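Local coordinates for protein naphthalene dioxygenase large subunit (Rhodococcus sp., PDB 2B1X) that forms the large subunit of a Rieske-type dioxygenase, holding a two-iron, two-sulfur cluster in one domain and an iron ion in its catalytic domain, at residues 177-182 and 285-290; 263-268 and 275-280; 316-321 and 348-353. One frame throughout, in Å; residues are numbered along the deposited sequence.

Overall arrangement
All three contacts lie in the catalytic domain, whose large antiparallel sheet belongs to the Bet v 1-like fold. Interactions 1 and 2 are neighbours, with centres about 7 Å apart. Interaction 2 is nested along the chain inside the loop closed by interaction 1, and helices 270-279 and 282-288 follow one another. The two share a salt bridge, Asp182 to Arg279, and the packing of Phe288 on Phe265. Interaction 3 comes later in the chain, its centre about 17 Å from interaction 1 and 15 Å from interaction 2. Leu268 touches Phe350, and Val180 touches Leu321. Interactions 1 and 2 tie helices and a loop together; interaction 3 packs helix 348-361 on the large sheet.

Interaction 1 of 3, residues 177-182 and 285-290; sequences LDIVLD and VEIFRP
Ile179 of helix 174-181 meets Ile287 and Phe288 of helix 282-288, and these three buried residues carry the contact. It is wholly apolar. Ile179 spreads its two branches over two partners. Its CG2 lies 3.6 Å from CD1 of Phe288 and also touches CG and CB of that residue. The methyl reaches the ring obliquely, at the side where the ring joins its CB. Its other branch ends in CD1, which is 4.0 Å from CG2 of Ile287. The first torsion of Ile179 (chi1 -75°) sets CG2 anti to the backbone N and CG1 beside it, and this splits the branches between the two neighbours. The Ile179 and Ile287 side chains cross at about a right angle. Ile179 and Phe288 instead slide past each other in opposite directions. The backbones come close here, with the CA atoms of Ile179 and Phe288 6.8 Å apart.

The polar groups lie away from this apolar patch. Within 285-290, Arg289 grips Glu286 side-on through two nitrogens. NH2 of Arg289 is 2.7 Å from OE2 of Glu286, in the guanidinium plane and on the syn lone pair. NE of Arg289 reaches OE1 of Glu286 at 2.9 Å. The paired bonds set the guanidinium edge against the carboxylate, nearly in one plane, and restrain its rotation. NH1 of Arg289 makes a further salt bridge, to Glu264. Across the helix pair, Asp178 OD2 accepts a hydrogen bond from Gln284, just before 285-290.

Phe288 also packs on Phe265 of the loop before helix 270-279, and Ile287 touches Trp408. Helix 174-181 rests on the large sheet, where Leu177 and Val180 touch strands 293-298 and 302-309.

Interaction 2 of 3, residues 263-268 and 275-280; sequences PEFMGL and ELERRL
Phe265 lies in a left-handed turn that leads into helix 270-279 of the Bet v 1-like catalytic domain, and its ring packs back on Leu276 of that helix. Residues 263-268 follow strand 250-254 in the chain, and Phe265 and Leu268 both point toward the helix. Two backbone bonds shape the turn. Gly267 N donates to Glu264 O at 3.0 Å, and Leu268 N donates to Phe265 O. Phe265, Met266 and Gly267 all have left-handed helical backbone angles, which gives the turn its hand.

Leu276 is the main partner on the helix, and its two methyl groups meet different residues. CD1 of Leu276 lies 3.9 Å from CE2 of Phe265 and equally close to CD2 of that ring. CD2 of Leu276 meets CD1 of Leu268 at 4.2 Å. Its first torsion (chi1 81°) places CG between the backbone N and the carbonyl carbon, and from there the fork reaches both loop residues. The Leu276 side chain crosses that of Phe265 obliquely. All three of these residues are buried.

Phe265 also packs on Val285 of helix 282-288 and Leu268 on Phe288, and both Leu268 and Leu276 touch Arg183. The loop and the two helices thus share one apolar cluster. Farther round helix 270-279, Arg278 and Arg279 each form a salt bridge with Asp185.

Glu277, exposed to solvent, meets other atoms of the Phe265 ring, also obliquely. Its chain runs extended beyond CG (chi2 -179°), which brings the carboxylate up to the ring although its CB does not point there. The ring and carboxylate planes stand 81° apart. OE2 of Glu277 lies 3.9 Å from CE1 of Phe265 and 4.0 Å from CZ of Phe265.

Interaction 3 of 3, residues 316-321 and 348-353; sequences APTAFL and DWFKDE
Thr318 and Phe350 slide past each other in opposite directions, while Thr318 crosses Glu353 at about a right angle. Thr318 points from strand 318-330 toward the first turns of helix 348-361. Its two branches meet different residues. The methyl CG2 of Thr318 lies 3.8 Å from CB of Glu353. The hydroxyl OG1 of Thr318 is 3.9 Å from CE2 of Phe350. This hydroxyl is buried by the contact and has no hydrogen-bond partner in the model.

Phe350 reaches the strand only with the far part of its ring. Its CG stands anti to the backbone N (chi1 -178°), which carries the ring toward the strand. There CZ of Phe350 comes within 3.9 Å of the carbonyl O of Ala319. Both oxygens approach the ring obliquely. The same carbonyl accepts a hydrogen bond from Ser354 OG. On Glu353 it is CB, not the carboxylate, that touches Thr318.

The axes of 318-321 and 348-353 cross at -73° and come within 8.8 Å of each other. Strand 318-330 sits in the large antiparallel sheet between strands 302-309 and 333-343. Phe350 also packs on Val342 of strand 333-343 and on Pro269 of the loop before helix 270-279.

Interaction 1 of 3, residues 177-182 and 285-290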
# COMPACT_ATOMS: atom_id res chain seq x y z
N LEU A 177 -29.06 -3.06 28.83
CA LEU A 177 -29.38 -2.62 27.46
C LEU A 177 -30.75 -1.93 27.41
O LEU A 177 -30.92 -0.92 26.72
CB LEU A 177 -29.36 -3.80 26.49
CG LEU A 177 -27.98 -4.43 26.21
CD1 LEU A 177 -28.19 -5.66 25.30
CD2 LEU A 177 -26.98 -3.44 25.56
N ASP A 178 -31.72 -2.46 28.14
CA ASP A 178 -33.05 -1.83 28.21
C ASP A 178 -32.98 -0.36 28.61
O ASP A 178 -33.71 0.48 28.08
CB ASP A 178 -33.93 -2.53 29.26
CG ASP A 178 -34.35 -3.92 28.85
OD1 ASP A 178 -34.11 -4.31 27.67
OD2 ASP A 178 -34.93 -4.69 29.67
N ILE A 179 -32.12 -0.06 29.57
CA ILE A 179 -31.96 1.29 30.10
C ILE A 179 -31.53 2.28 29.01
O ILE A 179 -31.88 3.44 29.07
CB ILE A 179 -30.97 1.26 31.27
CG1 ILE A 179 -31.63 0.65 32.51
CG2 ILE A 179 -30.44 2.68 31.60
CD1 ILE A 179 -30.67 0.40 33.68
N VAL A 180 -30.79 1.79 28.03
CA VAL A 180 -30.30 2.59 26.92
C VAL A 180 -31.24 2.49 25.70
O VAL A 180 -31.46 3.47 25.01
CB VAL A 180 -28.84 2.18 26.59
CG1 VAL A 180 -28.49 2.35 25.14
CG2 VAL A 180 -27.84 2.94 27.49
N LEU A 181 -31.82 1.32 25.46
CA LEU A 181 -32.55 1.09 24.20
C LEU A 181 -34.07 1.23 24.27
O LEU A 181 -34.71 1.47 23.25
CB LEU A 181 -32.24 -0.30 23.64
CG LEU A 181 -30.78 -0.73 23.44
CD1 LEU A 181 -30.76 -2.19 23.08
CD2 LEU A 181 -30.06 0.09 22.36
N ASP A 182 -34.64 1.06 25.46
CA ASP A 182 -36.08 0.89 25.58
C ASP A 182 -36.81 1.98 26.37
O ASP A 182 -37.85 1.71 26.98
CB ASP A 182 -36.40 -0.48 26.19
CG ASP A 182 -37.78 -0.99 25.81
OD1 ASP A 182 -38.25 -0.68 24.69
OD2 ASP A 182 -38.47 -1.67 26.57
N VAL A 285 -35.29 2.06 36.52
CA VAL A 285 -35.55 3.50 36.63
C VAL A 285 -34.63 4.17 37.65
O VAL A 285 -34.04 5.24 37.38
CB VAL A 285 -37.03 3.79 36.97
CG1 VAL A 285 -37.25 5.27 37.30
CG2 VAL A 285 -37.98 3.35 35.84
N GLU A 286 -34.51 3.56 38.84
CA GLU A 286 -33.65 4.12 39.88
C GLU A 286 -32.14 4.03 39.58
O GLU A 286 -31.38 4.90 40.00
CB GLU A 286 -33.99 3.52 41.27
CG GLU A 286 -35.37 3.94 41.81
CD GLU A 286 -35.67 5.42 41.63
OE1 GLU A 286 -34.84 6.27 42.06
OE2 GLU A 286 -36.73 5.74 41.05
N ILE A 287 -31.71 3.00 38.87
CA ILE A 287 -30.32 2.97 38.40
C ILE A 287 -30.07 4.09 37.38
O ILE A 287 -29.02 4.76 37.43
CB ILE A 287 -29.94 1.56 37.85
CG1 ILE A 287 -29.76 0.58 39.01
CG2 ILE A 287 -28.72 1.63 36.92
CD1 ILE A 287 -29.73 -0.90 38.60
N PHE A 288 -31.03 4.33 36.49
CA PHE A 288 -30.84 5.37 35.46
C PHE A 288 -30.96 6.79 36.01
O PHE A 288 -30.33 7.71 35.48
CB PHE A 288 -31.83 5.18 34.30
CG PHE A 288 -31.56 6.10 33.12
CD1 PHE A 288 -30.28 6.18 32.55
CD2 PHE A 288 -32.59 6.84 32.56
CE1 PHE A 288 -30.03 7.00 31.43
CE2 PHE A 288 -32.35 7.67 31.44
CZ PHE A 288 -31.06 7.75 30.88
N ARG A 289 -31.75 6.96 37.06
CA ARG A 289 -32.12 8.30 37.51
C ARG A 289 -30.95 9.32 37.67
O ARG A 289 -31.06 10.47 37.22
CB ARG A 289 -32.93 8.23 38.79
CG ARG A 289 -33.55 9.56 39.20
CD ARG A 289 -34.27 9.52 40.55
NE ARG A 289 -35.43 8.62 40.52
CZ ARG A 289 -36.64 8.96 40.10
NH1 ARG A 289 -36.88 10.20 39.67
NH2 ARG A 289 -37.62 8.07 40.09
N PRO A 290 -29.87 8.92 38.35
CA PRO A 290 -28.73 9.82 38.56
C PRO A 290 -27.56 9.63 37.55
O PRO A 290 -26.47 10.08 37.80
CB PRO A 290 -28.26 9.40 39.96
CG PRO A 290 -28.57 7.94 40.04
CD PRO A 290 -29.64 7.62 39.01

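Interaction 2 of 3, residues 263-268 and 275-280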
# COMPACT_ATOMS: atom_id res chain seq x y z
N PRO A 263 -29.94 17.51 36.37
CA PRO A 263 -31.25 17.00 35.97
C PRO A 263 -31.29 15.48 35.95
O PRO A 263 -30.35 14.82 35.47
CB PRO A 263 -31.42 17.58 34.56
CG PRO A 263 -30.67 18.88 34.60
CD PRO A 263 -29.50 18.64 35.52
N GLU A 264 -32.37 14.92 36.49
CA GLU A 264 -32.55 13.47 36.50
C GLU A 264 -32.68 12.91 35.09
O GLU A 264 -33.08 13.61 34.16
CB GLU A 264 -33.78 13.09 37.32
CG GLU A 264 -33.64 13.43 38.79
CD GLU A 264 -34.88 13.09 39.61
OE1 GLU A 264 -35.97 12.86 39.02
OE2 GLU A 264 -34.76 13.04 40.85
N PHE A 265 -32.32 11.63 34.95
CA PHE A 265 -32.48 10.93 33.70
C PHE A 265 -31.70 11.64 32.58
O PHE A 265 -32.19 11.80 31.47
CB PHE A 265 -33.98 10.81 33.35
CG PHE A 265 -34.81 10.16 34.44
CD1 PHE A 265 -35.82 10.89 35.08
CD2 PHE A 265 -34.59 8.84 34.81
CE1 PHE A 265 -36.61 10.29 36.07
CE2 PHE A 265 -35.34 8.24 35.81
CZ PHE A 265 -36.37 8.98 36.45
N MET A 266 -30.49 12.10 32.93
CA MET A 266 -29.56 12.71 31.96
C MET A 266 -30.16 13.96 31.33
O MET A 266 -29.76 14.38 30.25
CB MET A 266 -29.18 11.71 30.86
CG MET A 266 -28.44 10.51 31.34
SD MET A 266 -27.80 9.56 29.97
CE MET A 266 -26.29 10.56 29.61
N GLY A 267 -31.16 14.52 32.00
CA GLY A 267 -31.89 15.65 31.44
C GLY A 267 -32.64 15.37 30.14
O GLY A 267 -32.88 16.27 29.34
N LEU A 268 -33.05 14.12 29.94
CA LEU A 268 -33.88 13.79 28.78
C LEU A 268 -35.18 14.58 28.75
O LEU A 268 -35.69 15.01 29.81
CB LEU A 268 -34.18 12.30 28.74
CG LEU A 268 -33.00 11.43 28.31
CD1 LEU A 268 -33.33 10.00 28.64
CD2 LEU A 268 -32.65 11.62 26.82
N GLU A 275 -42.31 8.28 29.43
CA GLU A 275 -42.39 6.96 28.80
C GLU A 275 -41.46 5.98 29.54
O GLU A 275 -41.87 4.86 29.86
CB GLU A 275 -42.13 7.05 27.28
CG GLU A 275 -43.21 7.87 26.55
CD GLU A 275 -42.99 8.01 25.05
OE1 GLU A 275 -42.00 7.46 24.51
OE2 GLU A 275 -43.85 8.65 24.40
N LEU A 276 -40.23 6.41 29.84
CA LEU A 276 -39.26 5.51 30.47
C LEU A 276 -39.70 5.04 31.88
O LEU A 276 -39.50 3.89 32.27
CB LEU A 276 -37.84 6.11 30.45
CG LEU A 276 -37.39 7.14 31.48
CD1 LEU A 276 -37.02 6.49 32.81
CD2 LEU A 276 -36.20 7.94 30.94
N GLU A 277 -40.32 5.93 32.63
CA GLU A 277 -40.92 5.57 33.92
C GLU A 277 -42.00 4.49 33.83
O GLU A 277 -42.29 3.80 34.81
CB GLU A 277 -41.48 6.81 34.60
CG GLU A 277 -40.40 7.78 35.06
CD GLU A 277 -40.94 9.03 35.76
OE1 GLU A 277 -41.96 9.62 35.30
OE2 GLU A 277 -40.31 9.43 36.78
N ARG A 278 -42.58 4.34 32.64
CA ARG A 278 -43.63 3.38 32.41
C ARG A 278 -43.08 2.14 31.67
O ARG A 278 -43.61 1.04 31.84
CB ARG A 278 -44.79 4.11 31.71
CG ARG A 278 -45.64 3.37 30.70
CD ARG A 278 -46.69 4.28 30.07
NE ARG A 278 -46.36 4.63 28.68
CZ ARG A 278 -46.42 5.87 28.17
NH1 ARG A 278 -46.77 6.91 28.93
NH2 ARG A 278 -46.14 6.06 26.90
N ARG A 279 -42.02 2.30 30.88
CA ARG A 279 -41.48 1.20 30.09
C ARG A 279 -40.48 0.33 30.87
O ARG A 279 -40.41 -0.88 30.66
CB ARG A 279 -40.85 1.70 28.79
CG ARG A 279 -41.83 2.34 27.82
CD ARG A 279 -41.23 2.60 26.45
NE ARG A 279 -40.79 1.38 25.80
CZ ARG A 279 -41.56 0.62 25.04
NH1 ARG A 279 -42.83 0.97 24.85
NH2 ARG A 279 -41.08 -0.48 24.47
N LEU A 280 -39.71 0.95 31.76
CA LEU A 280 -38.65 0.23 32.48
C LEU A 280 -39.16 -0.16 33.87
O LEU A 280 -40.11 0.46 34.37
CB LEU A 280 -37.40 1.10 32.62
CG LEU A 280 -36.76 1.65 31.34
CD1 LEU A 280 -35.72 2.70 31.70
CD2 LEU A 280 -36.16 0.53 30.49

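Interaction 3 of 3, residues 316-321 and 348-353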
# COMPACT_ATOMS: atom_id res chain seq x y z
N ALA A 316 -23.94 24.28 27.89
CA ALA A 316 -24.45 23.29 28.84
C ALA A 316 -24.54 21.94 28.15
O ALA A 316 -24.89 21.85 26.96
CB ALA A 316 -25.83 23.71 29.34
N PRO A 317 -24.27 20.88 28.91
CA PRO A 317 -24.22 19.54 28.32
C PRO A 317 -25.60 19.01 27.92
O PRO A 317 -26.62 19.35 28.50
CB PRO A 317 -23.61 18.69 29.44
CG PRO A 317 -23.92 19.40 30.69
CD PRO A 317 -23.97 20.88 30.36
N THR A 318 -25.61 18.18 26.89
CA THR A 318 -26.78 17.37 26.60
C THR A 318 -26.38 15.90 26.35
O THR A 318 -25.23 15.60 26.02
CB THR A 318 -27.80 18.06 25.57
OG1 THR A 318 -28.25 17.18 24.54
CG2 THR A 318 -27.23 19.30 24.88
N ALA A 319 -27.32 15.01 26.65
CA ALA A 319 -27.13 13.58 26.55
C ALA A 319 -27.10 13.13 25.09
O ALA A 319 -27.84 13.63 24.24
CB ALA A 319 -28.24 12.85 27.31
N PHE A 320 -26.23 12.17 24.80
CA PHE A 320 -26.26 11.55 23.47
C PHE A 320 -25.97 10.08 23.63
O PHE A 320 -25.34 9.68 24.62
CB PHE A 320 -25.28 12.23 22.53
CG PHE A 320 -23.82 12.06 22.93
CD1 PHE A 320 -23.08 10.92 22.54
CD2 PHE A 320 -23.16 13.07 23.62
CE1 PHE A 320 -21.74 10.80 22.86
CE2 PHE A 320 -21.82 12.95 23.97
CZ PHE A 320 -21.10 11.80 23.59
N LEU A 321 -26.46 9.29 22.69
CA LEU A 321 -26.19 7.87 22.62
C LEU A 321 -25.43 7.55 21.34
O LEU A 321 -25.84 7.97 20.25
CB LEU A 321 -27.51 7.06 22.67
CG LEU A 321 -27.35 5.54 22.46
CD1 LEU A 321 -26.53 4.92 23.61
CD2 LEU A 321 -28.72 4.86 22.30
N ASP A 348 -37.43 18.12 18.15
CA ASP A 348 -36.37 18.37 17.16
C ASP A 348 -35.21 19.18 17.72
O ASP A 348 -34.07 18.97 17.35
CB ASP A 348 -36.93 19.07 15.94
CG ASP A 348 -37.67 18.13 15.03
OD1 ASP A 348 -38.24 18.60 14.02
OD2 ASP A 348 -37.72 16.89 15.24
N TRP A 349 -35.52 20.12 18.62
CA TRP A 349 -34.47 20.92 19.23
C TRP A 349 -33.48 19.99 19.96
O TRP A 349 -32.26 20.19 19.85
CB TRP A 349 -35.05 22.01 20.17
CG TRP A 349 -35.70 21.52 21.44
CD1 TRP A 349 -37.03 21.35 21.66
CD2 TRP A 349 -35.05 21.15 22.66
NE1 TRP A 349 -37.26 20.90 22.94
CE2 TRP A 349 -36.05 20.77 23.58
CE3 TRP A 349 -33.71 21.12 23.08
CZ2 TRP A 349 -35.77 20.35 24.88
CZ3 TRP A 349 -33.42 20.70 24.37
CH2 TRP A 349 -34.45 20.31 25.26
N PHE A 350 -34.01 18.98 20.67
CA PHE A 350 -33.15 18.05 21.41
C PHE A 350 -32.32 17.15 20.49
O PHE A 350 -31.15 16.87 20.79
CB PHE A 350 -33.96 17.21 22.38
CG PHE A 350 -33.13 16.28 23.20
CD1 PHE A 350 -32.87 14.96 22.75
CD2 PHE A 350 -32.59 16.69 24.41
CE1 PHE A 350 -32.10 14.10 23.51
CE2 PHE A 350 -31.81 15.82 25.17
CZ PHE A 350 -31.58 14.52 24.71
N LYS A 351 -32.92 16.69 19.40
CA LYS A 351 -32.20 15.86 18.41
C LYS A 351 -30.96 16.58 17.86
O LYS A 351 -29.86 16.02 17.84
CB LYS A 351 -33.13 15.46 17.25
CG LYS A 351 -34.23 14.46 17.65
CD LYS A 351 -34.98 13.92 16.41
CE LYS A 351 -36.28 13.21 16.77
NZ LYS A 351 -36.93 12.57 15.60
N ASP A 352 -31.13 17.84 17.48
CA ASP A 352 -30.03 18.67 17.01
C ASP A 352 -28.96 18.90 18.09
O ASP A 352 -27.75 18.76 17.84
CB ASP A 352 -30.54 20.02 16.50
CG ASP A 352 -29.46 20.79 15.76
OD1 ASP A 352 -28.87 20.22 14.80
OD2 ASP A 352 -29.09 21.94 16.06
N GLU A 353 -29.39 19.27 19.28
CA GLU A 353 -28.47 19.47 20.40
C GLU A 353 -27.69 18.22 20.76
O GLU A 353 -26.50 18.29 21.04
CB GLU A 353 -29.21 19.98 21.65
CG GLU A 353 -29.60 21.45 21.62
CD GLU A 353 -28.45 22.39 21.25
OE1 GLU A 353 -27.31 22.19 21.74
OE2 GLU A 353 -28.69 23.33 20.47